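Local coordinates for UPF0303 protein YBR137W (Saccharomyces cerevisiae, PDB 4CLC) that is of unknown function but is a cytoplasmic member of the UPF0303 family with a region related to HbpS-like haem-degrading proteins of the GAF clan, at residues R11-K16 against K152-H157; T44-A49 against V161-A166; I61-S64 against C70-R73; T113-E116 against D121-E124; V132-E137 against P142-T147. All blocks are in the same frame, centred on the assembly; numbering follows the deposited sequence.

Overall arrangement
The chain illustrates how one central sheet organises most of the contacts. Contacts 3 and 5 are neighbouring hairpins of this sheet, their centres about 12 Å apart, joined where D62 N and C145 N meet T147 O and S64 O in probable hydrogen bonds. Contact 2 pairs two helices over the sheet, its centre about 13 Å from the centres of both hairpins, with I46 and L164 reaching L146. Contact 1 uses the start of the same helix, 153-168, about 17 Å between centres from contact 2, and touches contact 5 through H157 and V132. Contact 4 lies at the surface and touches none of the others, its nearest atoms about 11 Å from those of contacts 1 and 5.

Contact 1 of 5, residues R11-K16 against K152-H157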
# COMPACT_ATOMS: atom_id res chain seq x y z
N ARG D 11 31.67 21.81 -22.39
CA ARG D 11 30.64 21.57 -23.39
C ARG D 11 29.40 20.98 -22.72
O ARG D 11 28.34 21.62 -22.67
CB ARG D 11 31.13 20.61 -24.48
CG ARG D 11 32.29 21.12 -25.29
CD ARG D 11 32.00 21.05 -26.76
NE ARG D 11 32.19 19.72 -27.32
CZ ARG D 11 31.25 19.06 -28.00
NH1 ARG D 11 30.06 19.61 -28.17
NH2 ARG D 11 31.50 17.86 -28.50
N LEU D 12 29.58 19.77 -22.20
CA LEU D 12 28.54 19.06 -21.48
C LEU D 12 27.86 19.99 -20.49
O LEU D 12 26.63 20.08 -20.49
CB LEU D 12 29.11 17.84 -20.73
CG LEU D 12 29.66 16.65 -21.53
CD1 LEU D 12 30.39 15.71 -20.60
CD2 LEU D 12 28.57 15.91 -22.29
N THR D 13 28.64 20.71 -19.69
CA THR D 13 28.06 21.62 -18.70
C THR D 13 27.09 22.62 -19.33
O THR D 13 26.09 23.01 -18.72
CB THR D 13 29.15 22.39 -17.94
OG1 THR D 13 30.07 21.46 -17.36
CG2 THR D 13 28.53 23.23 -16.83
N SER D 14 27.38 23.04 -20.55
CA SER D 14 26.59 24.06 -21.24
C SER D 14 25.53 23.42 -22.12
O SER D 14 24.88 24.10 -22.92
CB SER D 14 27.51 24.96 -22.08
OG SER D 14 28.37 25.73 -21.25
N ARG D 15 25.40 22.10 -21.99
CA ARG D 15 24.45 21.32 -22.78
C ARG D 15 24.73 21.51 -24.26
O ARG D 15 23.84 21.55 -25.10
CB ARG D 15 23.00 21.69 -22.42
N LYS D 16 26.02 21.62 -24.58
CA LYS D 16 26.45 21.85 -25.94
C LYS D 16 26.48 20.59 -26.80
O LYS D 16 26.70 20.66 -28.00
CB LYS D 16 27.83 22.49 -25.92
N LYS D 152 29.77 17.17 -9.60
CA LYS D 152 28.85 17.83 -10.50
C LYS D 152 28.38 16.76 -11.49
O LYS D 152 29.16 15.90 -11.89
CB LYS D 152 29.53 19.00 -11.23
CG LYS D 152 30.02 20.14 -10.34
CD LYS D 152 30.93 21.09 -11.14
CE LYS D 152 31.14 22.44 -10.42
NZ LYS D 152 32.21 22.44 -9.37
N GLN D 153 27.11 16.82 -11.88
CA GLN D 153 26.51 15.74 -12.66
C GLN D 153 27.29 15.44 -13.95
O GLN D 153 27.40 14.28 -14.38
CB GLN D 153 25.05 16.07 -12.99
CG GLN D 153 24.80 17.00 -14.16
CD GLN D 153 23.38 16.90 -14.73
OE1 GLN D 153 22.88 15.83 -15.08
NE2 GLN D 153 22.69 18.03 -14.71
N GLU D 154 27.87 16.48 -14.53
CA GLU D 154 28.59 16.34 -15.78
C GLU D 154 29.89 15.59 -15.52
O GLU D 154 30.40 14.88 -16.39
CB GLU D 154 28.85 17.72 -16.42
CG GLU D 154 27.58 18.47 -16.83
CD GLU D 154 27.06 19.43 -15.77
OE1 GLU D 154 27.63 19.50 -14.66
OE2 GLU D 154 26.06 20.13 -16.06
N GLU D 155 30.40 15.76 -14.30
CA GLU D 155 31.61 15.09 -13.85
C GLU D 155 31.33 13.64 -13.44
O GLU D 155 32.04 12.73 -13.87
CB GLU D 155 32.25 15.86 -12.70
CG GLU D 155 32.83 17.21 -13.11
CD GLU D 155 33.06 18.14 -11.93
OE1 GLU D 155 32.43 17.94 -10.88
OE2 GLU D 155 33.87 19.09 -12.06
N ASP D 156 30.29 13.42 -12.63
CA ASP D 156 29.85 12.06 -12.30
C ASP D 156 29.73 11.25 -13.59
O ASP D 156 30.17 10.10 -13.67
CB ASP D 156 28.51 12.06 -11.55
CG ASP D 156 28.61 12.60 -10.13
OD1 ASP D 156 29.70 12.46 -9.54
OD2 ASP D 156 27.60 13.13 -9.60
N HIS D 157 29.16 11.88 -14.61
CA HIS D 157 28.99 11.25 -15.90
C HIS D 157 30.31 11.09 -16.66
O HIS D 157 30.57 10.04 -17.25
CB HIS D 157 28.02 12.03 -16.77
CG HIS D 157 27.96 11.53 -18.18
ND1 HIS D 157 27.24 10.41 -18.54
CD2 HIS D 157 28.56 11.97 -19.31
CE1 HIS D 157 27.39 10.19 -19.83
NE2 HIS D 157 28.19 11.12 -20.32
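Two torsions in E154 bring its carboxylate to the end of helix 6-13: chi1 of -64° sets CG beside the backbone N, and a bend at chi2 of 94° turns the carboxylate against T13. The T13 side chain is crossed at about a right angle, with T13 OG1 lying 3.9 Å from E154 CG and T13 CG2 turned to E154 OE2. Deeper in the contact, E154 CG rests on the backbone at L12 C, and E154 OE2 sits 3.6 Å from T13 CA. This is packing without any hydrogen bond between the segments. T13 OG1 is hydrogen-bonded within its own helix, to L9 O. E154 meets chiefly carbon atoms of L12 and T13.

On the buried side L12 takes over. Its CD1 approaches the edge of the H157 imidazole, near the ring plane, 4.4 Å from H157 CD2, while F103 stacks with the same ring. F103 and L22 also pack against L12, enclosing this end of the contact.

Both helix ends are secured locally. K152 occupies the N-cap position, and its backbone N is bound by E155 OE1 at 3.1 Å, a carboxylate folded back from within the first turn. E154, in that same turn, would probably be favoured by the positive end of the helix dipole. In helix 6-13, K16 N bonds to R11 O and R15 N to L12 O, with R15 at positive phi. The last helical residues, L12 and T13, thus pack on the first turn of helix 153-168 just before a Schellman motif ends their own helix.

Contact 2 of 5, residues T44-A49 against V161-A166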
# COMPACT_ATOMS: atom_id res chain seq x y z
N THR D 44 37.77 -0.40 -8.18
CA THR D 44 38.86 0.19 -7.40
C THR D 44 39.64 1.13 -8.31
O THR D 44 40.12 2.18 -7.88
CB THR D 44 39.80 -0.88 -6.75
OG1 THR D 44 40.25 -1.82 -7.73
CG2 THR D 44 39.07 -1.62 -5.66
N TYR D 45 39.71 0.76 -9.58
CA TYR D 45 40.28 1.61 -10.61
C TYR D 45 39.64 3.00 -10.59
O TYR D 45 40.33 4.02 -10.42
CB TYR D 45 40.06 0.94 -11.96
CG TYR D 45 40.66 1.67 -13.14
CD1 TYR D 45 42.03 1.75 -13.31
CD2 TYR D 45 39.84 2.23 -14.12
CE1 TYR D 45 42.58 2.39 -14.40
CE2 TYR D 45 40.38 2.87 -15.22
CZ TYR D 45 41.76 2.95 -15.36
OH TYR D 45 42.31 3.59 -16.44
N ILE D 46 38.32 3.03 -10.73
CA ILE D 46 37.56 4.26 -10.62
C ILE D 46 37.75 4.92 -9.27
O ILE D 46 37.75 6.15 -9.17
CB ILE D 46 36.05 4.00 -10.83
CG1 ILE D 46 35.82 3.31 -12.17
CG2 ILE D 46 35.25 5.28 -10.73
CD1 ILE D 46 34.41 2.99 -12.40
N ARG D 47 37.89 4.11 -8.23
CA ARG D 47 37.98 4.68 -6.90
C ARG D 47 39.27 5.46 -6.82
O ARG D 47 39.30 6.56 -6.28
CB ARG D 47 37.92 3.60 -5.80
CG ARG D 47 37.90 4.19 -4.38
CD ARG D 47 37.93 3.11 -3.33
NE ARG D 47 37.98 3.67 -1.99
CZ ARG D 47 39.11 4.00 -1.38
NH1 ARG D 47 40.26 3.83 -2.03
NH2 ARG D 47 39.10 4.52 -0.16
N ASN D 48 40.32 4.88 -7.38
CA ASN D 48 41.61 5.55 -7.43
C ASN D 48 41.45 6.83 -8.25
O ASN D 48 41.75 7.93 -7.77
CB ASN D 48 42.67 4.63 -8.03
CG ASN D 48 43.87 5.39 -8.57
OD1 ASN D 48 44.14 5.40 -9.77
ND2 ASN D 48 44.62 6.02 -7.66
N ALA D 49 40.95 6.66 -9.47
CA ALA D 49 40.70 7.77 -10.38
C ALA D 49 39.97 8.95 -9.73
O ALA D 49 40.50 10.05 -9.69
CB ALA D 49 39.96 7.29 -11.58
N VAL D 161 32.29 7.72 -17.84
CA VAL D 161 32.54 7.31 -19.23
C VAL D 161 34.04 7.18 -19.53
O VAL D 161 34.47 6.28 -20.27
CB VAL D 161 31.93 8.30 -20.25
CG1 VAL D 161 31.96 7.71 -21.64
CG2 VAL D 161 30.50 8.66 -19.88
N SER D 162 34.81 8.09 -18.95
CA SER D 162 36.22 8.17 -19.25
C SER D 162 36.94 6.94 -18.71
O SER D 162 37.64 6.22 -19.45
CB SER D 162 36.82 9.43 -18.64
OG SER D 162 35.86 10.46 -18.57
N SER D 163 36.74 6.71 -17.41
CA SER D 163 37.41 5.62 -16.71
C SER D 163 36.86 4.28 -17.15
O SER D 163 37.55 3.27 -17.09
CB SER D 163 37.28 5.77 -15.20
OG SER D 163 35.94 5.85 -14.82
N LEU D 164 35.63 4.27 -17.61
CA LEU D 164 35.05 3.07 -18.16
C LEU D 164 35.74 2.71 -19.48
O LEU D 164 36.09 1.55 -19.71
CB LEU D 164 33.56 3.28 -18.36
CG LEU D 164 32.61 2.11 -18.43
CD1 LEU D 164 32.93 1.10 -17.34
CD2 LEU D 164 31.25 2.70 -18.22
N ILE D 165 35.95 3.71 -20.34
CA ILE D 165 36.67 3.56 -21.61
C ILE D 165 38.18 3.36 -21.40
O ILE D 165 38.82 2.54 -22.09
CB ILE D 165 36.46 4.78 -22.54
CG1 ILE D 165 35.04 4.79 -23.09
CG2 ILE D 165 37.45 4.76 -23.70
CD1 ILE D 165 34.85 5.74 -24.25
N ALA D 166 38.75 4.09 -20.45
CA ALA D 166 40.14 3.86 -20.06
C ALA D 166 40.37 2.41 -19.61
O ALA D 166 41.29 1.75 -20.08
CB ALA D 166 40.54 4.81 -18.96
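Y45 reaches across to helix 161-166 with one edge of its ring rather than a face. Y45 CE2 lies 3.4 Å from S163 O, which sits in the plane of the ring, and further along Y45 CE2 comes within 4.2 Å of A166 CB. The phenol oxygen Y45 OH lies beside the same methyl. A chi1 of -177°, with CG opposite the backbone N, extends the ring outward so that it spans the gap between the helices. Next to it in the sequence, I46 CG1 meets S163 OG at 3.7 Å, and S163 CB is close by. The serine hydroxyl is not lost to this apolar neighbour, since S163 OG is hydrogen-bonded to M159 O one turn earlier in its own helix.

The next shell fixes these groups. F167 meets the Y45 ring edge-to-face, and V2 from the N-terminal loop packs on it as well. An alanine in place of Y45 would probably open a gap between the two helices, leaving A166 CB without the ring edge and hydroxyl beside it and F167 without its stacking partner. I46 continues inward to L146 and I148, while L164 covers V132, I134 and L146.

The small residues S163 and A166 therefore face a large ring, and the short helix segments pass 10.1 Å apart with their directions at 130°. Further out, the sheet positions both: helices 36-53 and 153-168 lie side by side on one face of it, a layered packing consistent with the alpha/beta fold of the GAF clan, to which the HbpS-like family belongs.

Contact 3 of 5, residues I61-S64 against C70-R73; sequences IDIS and CLFR
R73 can be followed from CB to its tip as it runs past I61 to D62. CB and CG both pass about 4.0 Å from I61 O, and CD comes nearer to that oxygen. Bends at chi2 (75°) and chi3 (65°) then curl the chain back over the sheet, so that R73 NE meets D62 OD2 at 2.5 Å and R73 NH2 meets the same oxygen at 2.7 Å. This is a side-on salt bridge: OD2 lies in the guanidinium plane, but the carboxylate is turned 57° from it, giving NE its anti lone pair and receiving NH2 from above. NH1 continues to a second salt bridge, with D85.

The backbones beneath form a classic beta bulge. L71 N, at 2.9 Å, and F72 N, at 3.2 Å, both donate to I63 O, while I63 N returns a bond to F72 O. On the opposite face from D62 and R73, I63 CB packs on F72 CB, and I61 CG2 lies 4.2 Å from F72 CE2.

A leucine in place of R73 would probably leave the buried carboxylate of D62, and that of D85, without the guanidinium that bridges them. The chemistry implies that R73, itself buried, probably offsets much of the charge of D62 and D85, with K92 only a long, weak partner of D62.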
# COMPACT_ATOMS: atom_id res chain seq x y z
N ILE D 61 30.45 5.17 -5.53
CA ILE D 61 30.65 4.42 -6.75
C ILE D 61 29.93 3.08 -6.69
O ILE D 61 30.16 2.32 -5.77
CB ILE D 61 32.16 4.19 -7.01
CG1 ILE D 61 32.88 5.52 -7.13
CG2 ILE D 61 32.37 3.34 -8.24
CD1 ILE D 61 34.38 5.39 -7.07
N ASP D 62 29.07 2.78 -7.67
CA ASP D 62 28.36 1.51 -7.67
C ASP D 62 28.58 0.68 -8.95
O ASP D 62 28.72 1.21 -10.06
CB ASP D 62 26.86 1.76 -7.47
CG ASP D 62 26.06 0.46 -7.26
OD1 ASP D 62 25.61 -0.14 -8.26
OD2 ASP D 62 25.89 0.05 -6.08
N ILE D 63 28.63 -0.64 -8.81
CA ILE D 63 28.51 -1.50 -9.98
C ILE D 63 27.46 -2.54 -9.65
O ILE D 63 27.63 -3.31 -8.70
CB ILE D 63 29.84 -2.18 -10.37
CG1 ILE D 63 30.90 -1.12 -10.68
CG2 ILE D 63 29.65 -3.12 -11.56
CD1 ILE D 63 32.25 -1.70 -10.98
N SER D 64 26.36 -2.56 -10.41
CA SER D 64 25.29 -3.50 -10.16
C SER D 64 24.88 -4.17 -11.45
O SER D 64 25.15 -3.68 -12.54
CB SER D 64 24.09 -2.79 -9.53
OG SER D 64 24.40 -2.28 -8.25
N CYS D 70 24.22 -6.08 -6.37
CA CYS D 70 25.36 -5.19 -6.23
C CYS D 70 26.66 -5.98 -6.19
O CYS D 70 26.83 -6.84 -5.34
CB CYS D 70 25.20 -4.35 -4.98
SG CYS D 70 26.51 -3.16 -4.71
N LEU D 71 27.53 -5.77 -7.17
CA LEU D 71 28.86 -6.37 -7.17
C LEU D 71 29.88 -5.54 -6.37
O LEU D 71 30.77 -6.08 -5.72
CB LEU D 71 29.34 -6.58 -8.60
CG LEU D 71 28.33 -7.31 -9.48
CD1 LEU D 71 28.81 -7.44 -10.90
CD2 LEU D 71 28.02 -8.68 -8.93
N PHE D 72 29.73 -4.22 -6.44
CA PHE D 72 30.73 -3.28 -5.90
C PHE D 72 30.12 -2.02 -5.38
O PHE D 72 29.25 -1.45 -6.01
CB PHE D 72 31.76 -2.88 -6.96
CG PHE D 72 32.88 -2.05 -6.42
CD1 PHE D 72 33.99 -2.64 -5.88
CD2 PHE D 72 32.81 -0.67 -6.45
CE1 PHE D 72 35.03 -1.87 -5.36
CE2 PHE D 72 33.85 0.11 -5.94
CZ PHE D 72 34.95 -0.50 -5.40
N ARG D 73 30.61 -1.56 -4.24
CA ARG D 73 30.23 -0.25 -3.76
C ARG D 73 31.36 0.32 -2.91
O ARG D 73 32.03 -0.43 -2.20
CB ARG D 73 28.93 -0.32 -2.96
CG ARG D 73 28.49 1.00 -2.40
CD ARG D 73 27.91 1.89 -3.48
NE ARG D 73 26.67 1.35 -4.05
CZ ARG D 73 25.48 1.47 -3.47
NH1 ARG D 73 25.36 2.10 -2.31
NH2 ARG D 73 24.41 0.96 -4.07

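Contact 4 of 5, residues T113-E116 against D121-E124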
# COMPACT_ATOMS: atom_id res chain seq x y z
N THR D 113 9.39 18.22 -16.95
CA THR D 113 9.49 17.32 -15.80
C THR D 113 9.52 15.89 -16.28
O THR D 113 9.01 15.59 -17.37
CB THR D 113 8.31 17.47 -14.78
OG1 THR D 113 7.07 17.07 -15.38
CG2 THR D 113 8.24 18.90 -14.23
N PRO D 114 10.12 14.99 -15.47
CA PRO D 114 10.15 13.56 -15.79
C PRO D 114 8.74 13.01 -15.92
O PRO D 114 8.44 12.32 -16.89
CB PRO D 114 10.90 12.96 -14.60
CG PRO D 114 11.75 14.08 -14.12
CD PRO D 114 10.87 15.27 -14.23
N GLU D 115 7.88 13.36 -14.97
CA GLU D 115 6.48 12.99 -15.03
C GLU D 115 5.83 13.40 -16.37
O GLU D 115 4.99 12.66 -16.91
CB GLU D 115 5.71 13.61 -13.85
CG GLU D 115 6.19 13.18 -12.46
CD GLU D 115 7.44 13.91 -11.96
OE1 GLU D 115 8.21 14.48 -12.78
OE2 GLU D 115 7.66 13.91 -10.73
N GLU D 116 6.22 14.56 -16.91
CA GLU D 116 5.68 15.00 -18.19
C GLU D 116 6.21 14.23 -19.38
O GLU D 116 5.44 13.80 -20.24
CB GLU D 116 5.96 16.48 -18.43
CG GLU D 116 4.99 17.45 -17.79
CD GLU D 116 5.53 18.89 -17.82
OE1 GLU D 116 6.58 19.14 -18.48
OE2 GLU D 116 4.90 19.77 -17.16
N ASP D 121 8.07 8.72 -11.93
CA ASP D 121 7.95 9.39 -10.64
C ASP D 121 8.99 10.47 -10.32
O ASP D 121 8.65 11.49 -9.72
CB ASP D 121 8.03 8.35 -9.53
CG ASP D 121 7.48 8.83 -8.22
OD1 ASP D 121 7.73 9.99 -7.83
OD2 ASP D 121 6.80 8.02 -7.55
N SER D 122 10.25 10.22 -10.64
CA SER D 122 11.34 11.16 -10.35
C SER D 122 11.70 11.21 -8.86
O SER D 122 12.84 11.57 -8.54
CB SER D 122 11.05 12.61 -10.85
OG SER D 122 10.53 13.48 -9.84
N LYS D 123 10.81 10.78 -7.96
CA LYS D 123 11.29 10.47 -6.61
C LYS D 123 12.04 9.15 -6.73
O LYS D 123 12.82 8.79 -5.86
CB LYS D 123 10.16 10.37 -5.57
CG LYS D 123 9.83 11.70 -4.85
CD LYS D 123 8.95 12.58 -5.74
CE LYS D 123 9.21 14.07 -5.52
NZ LYS D 123 8.43 14.92 -6.49
N GLU D 124 11.81 8.51 -7.87
CA GLU D 124 12.16 7.15 -8.21
C GLU D 124 13.26 7.12 -9.28
O GLU D 124 14.25 6.42 -9.14
CB GLU D 124 10.90 6.38 -8.68
CG GLU D 124 11.07 4.86 -8.82
CD GLU D 124 9.78 4.11 -9.18
OE1 GLU D 124 8.73 4.74 -9.40
OE2 GLU D 124 9.84 2.85 -9.24
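P114 and S122 make the tight side of this contact, and a carboxylate and an ammonium make the loose one. On the tight side P114 CG lies 3.7 Å from S122 CB, and the proline ring is backed by V120 and F127 from neighbouring loops. E115 joins from the flank: a chi1 of -61° and a bend at chi2 of 80° fold the chain over so that its carboxylate meets the serine, with E115 OE2 3.0 Å from S122 OG. That pairing is not settled, because another acceptor is within reach of the same proton.

Toward K123 the fit between the two segments is slacker. K123 NZ stands 4.4 Å from E115 OE2, opposite charges too far apart for a salt bridge, and K123 turns instead to a neighbouring chain, whose backbone is its firm partner. E115 itself packs against a basic side chain of a further chain, which may also ease its charge.

Each segment carries its own local lock. E116 N donates to T113 OG1 at 3.1 Å. A weak return bond runs from T113 N to E116 OE1, while D121 OD1 accepts from K123 N. The whole is a capping box at a helix start set against an Asx turn.

Contact 5 of 5, residues V132-E137 against P142-T147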
# COMPACT_ATOMS: atom_id res chain seq x y z
N VAL D 132 26.23 5.18 -15.99
CA VAL D 132 26.56 4.75 -17.33
C VAL D 132 26.47 3.23 -17.40
O VAL D 132 27.08 2.53 -16.60
CB VAL D 132 27.98 5.23 -17.74
CG1 VAL D 132 28.40 4.61 -19.07
CG2 VAL D 132 28.02 6.74 -17.82
N LEU D 133 25.69 2.73 -18.34
CA LEU D 133 25.63 1.31 -18.56
C LEU D 133 26.99 0.78 -18.98
O LEU D 133 27.78 1.49 -19.60
CB LEU D 133 24.58 0.98 -19.62
CG LEU D 133 23.13 1.31 -19.26
CD1 LEU D 133 22.25 1.15 -20.48
CD2 LEU D 133 22.67 0.42 -18.16
N ILE D 134 27.25 -0.48 -18.63
CA ILE D 134 28.43 -1.20 -19.08
C ILE D 134 28.01 -2.16 -20.18
O ILE D 134 27.38 -3.18 -19.92
CB ILE D 134 29.09 -2.00 -17.95
CG1 ILE D 134 29.48 -1.10 -16.78
CG2 ILE D 134 30.32 -2.73 -18.47
CD1 ILE D 134 30.15 -1.86 -15.66
N GLN D 135 28.40 -1.83 -21.42
CA GLN D 135 27.99 -2.61 -22.59
C GLN D 135 28.81 -3.86 -22.79
O GLN D 135 29.96 -3.93 -22.35
CB GLN D 135 28.08 -1.75 -23.84
CG GLN D 135 26.76 -1.62 -24.55
CD GLN D 135 25.79 -0.79 -23.77
OE1 GLN D 135 26.08 0.36 -23.42
NE2 GLN D 135 24.62 -1.35 -23.49
N SER D 136 28.23 -4.85 -23.45
CA SER D 136 28.93 -6.10 -23.75
C SER D 136 29.23 -6.19 -25.23
O SER D 136 28.38 -5.88 -26.07
CB SER D 136 28.12 -7.31 -23.31
OG SER D 136 28.40 -8.43 -24.13
N GLU D 137 30.44 -6.62 -25.55
CA GLU D 137 30.83 -6.77 -26.93
C GLU D 137 29.95 -7.77 -27.64
O GLU D 137 29.51 -7.54 -28.75
CB GLU D 137 32.28 -7.19 -27.01
N PRO D 142 23.32 -4.69 -22.07
CA PRO D 142 24.40 -4.29 -21.16
C PRO D 142 24.74 -5.35 -20.11
O PRO D 142 23.84 -6.04 -19.62
CB PRO D 142 23.84 -3.04 -20.49
CG PRO D 142 22.39 -3.15 -20.62
CD PRO D 142 22.14 -3.83 -21.92
N TYR D 143 26.03 -5.47 -19.80
CA TYR D 143 26.51 -6.30 -18.70
C TYR D 143 25.94 -5.82 -17.38
O TYR D 143 25.45 -6.61 -16.56
CB TYR D 143 28.05 -6.29 -18.62
CG TYR D 143 28.76 -7.28 -19.50
CD1 TYR D 143 28.24 -8.55 -19.70
CD2 TYR D 143 29.97 -6.96 -20.13
CE1 TYR D 143 28.88 -9.47 -20.51
CE2 TYR D 143 30.62 -7.87 -20.94
CZ TYR D 143 30.07 -9.13 -21.12
OH TYR D 143 30.68 -10.06 -21.91
N ALA D 144 26.03 -4.52 -17.16
CA ALA D 144 25.81 -3.95 -15.85
C ALA D 144 25.62 -2.46 -15.99
O ALA D 144 25.44 -1.95 -17.08
CB ALA D 144 26.96 -4.27 -14.93
N CYS D 145 25.62 -1.76 -14.87
CA CYS D 145 25.55 -0.32 -14.89
C CYS D 145 26.55 0.23 -13.86
O CYS D 145 26.63 -0.26 -12.72
CB CYS D 145 24.11 0.14 -14.61
SG CYS D 145 23.85 1.93 -14.45
N LEU D 146 27.33 1.21 -14.28
CA LEU D 146 28.26 1.90 -13.41
C LEU D 146 27.65 3.22 -13.00
O LEU D 146 27.18 3.96 -13.85
CB LEU D 146 29.59 2.09 -14.12
CG LEU D 146 30.54 3.21 -13.70
CD1 LEU D 146 30.94 3.01 -12.27
CD2 LEU D 146 31.73 3.16 -14.59
N THR D 147 27.64 3.53 -11.71
CA THR D 147 26.98 4.73 -11.23
C THR D 147 27.83 5.48 -10.23
O THR D 147 28.24 4.92 -9.21
CB THR D 147 25.63 4.43 -10.57
OG1 THR D 147 24.78 3.75 -11.49
CG2 THR D 147 24.98 5.72 -10.15
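I134 buries more surface here than any other residue, and Y143 and P142 rank next. The I134 side chain lies over strand 144-147, with I134 CD1 4.1 Å from A144 CB and I134 CG1 4.2 Å from L146 CB, while I134 CG2 reaches Y143 CB. Its backbone ties the strands: I134 N donates to A144 O, and I134 O takes two weak bonds, from Y143 N and A144 N. Two residues away along each strand, V132 and L146 form a further hydrogen-bonded pair, V132 N meeting L146 O nearly along the C=O axis.

Y143 is the second large element. A chi1 of -86° sets its ring beneath S136, whose CB stands over the ring centre, 3.4 Å from the centroid and 10° off the normal, in a CH-pi contact. The third is P142, which lies side by side with Q135, its CB 3.5 Å from Q135 NE2 and also touching L133 CB.

On the other face L133 CD2 packs on C145 CB at 3.8 Å, under helix 84-98, whereas V132, I134 and L146 face helices 36-53 and 153-168. With Y143 and A144 both opposite I134, the pairing is a classic beta bulge near the turn of an antiparallel hairpin, whose strands 131-136 and 144-149 lie within the interior of a mixed five-stranded sheet.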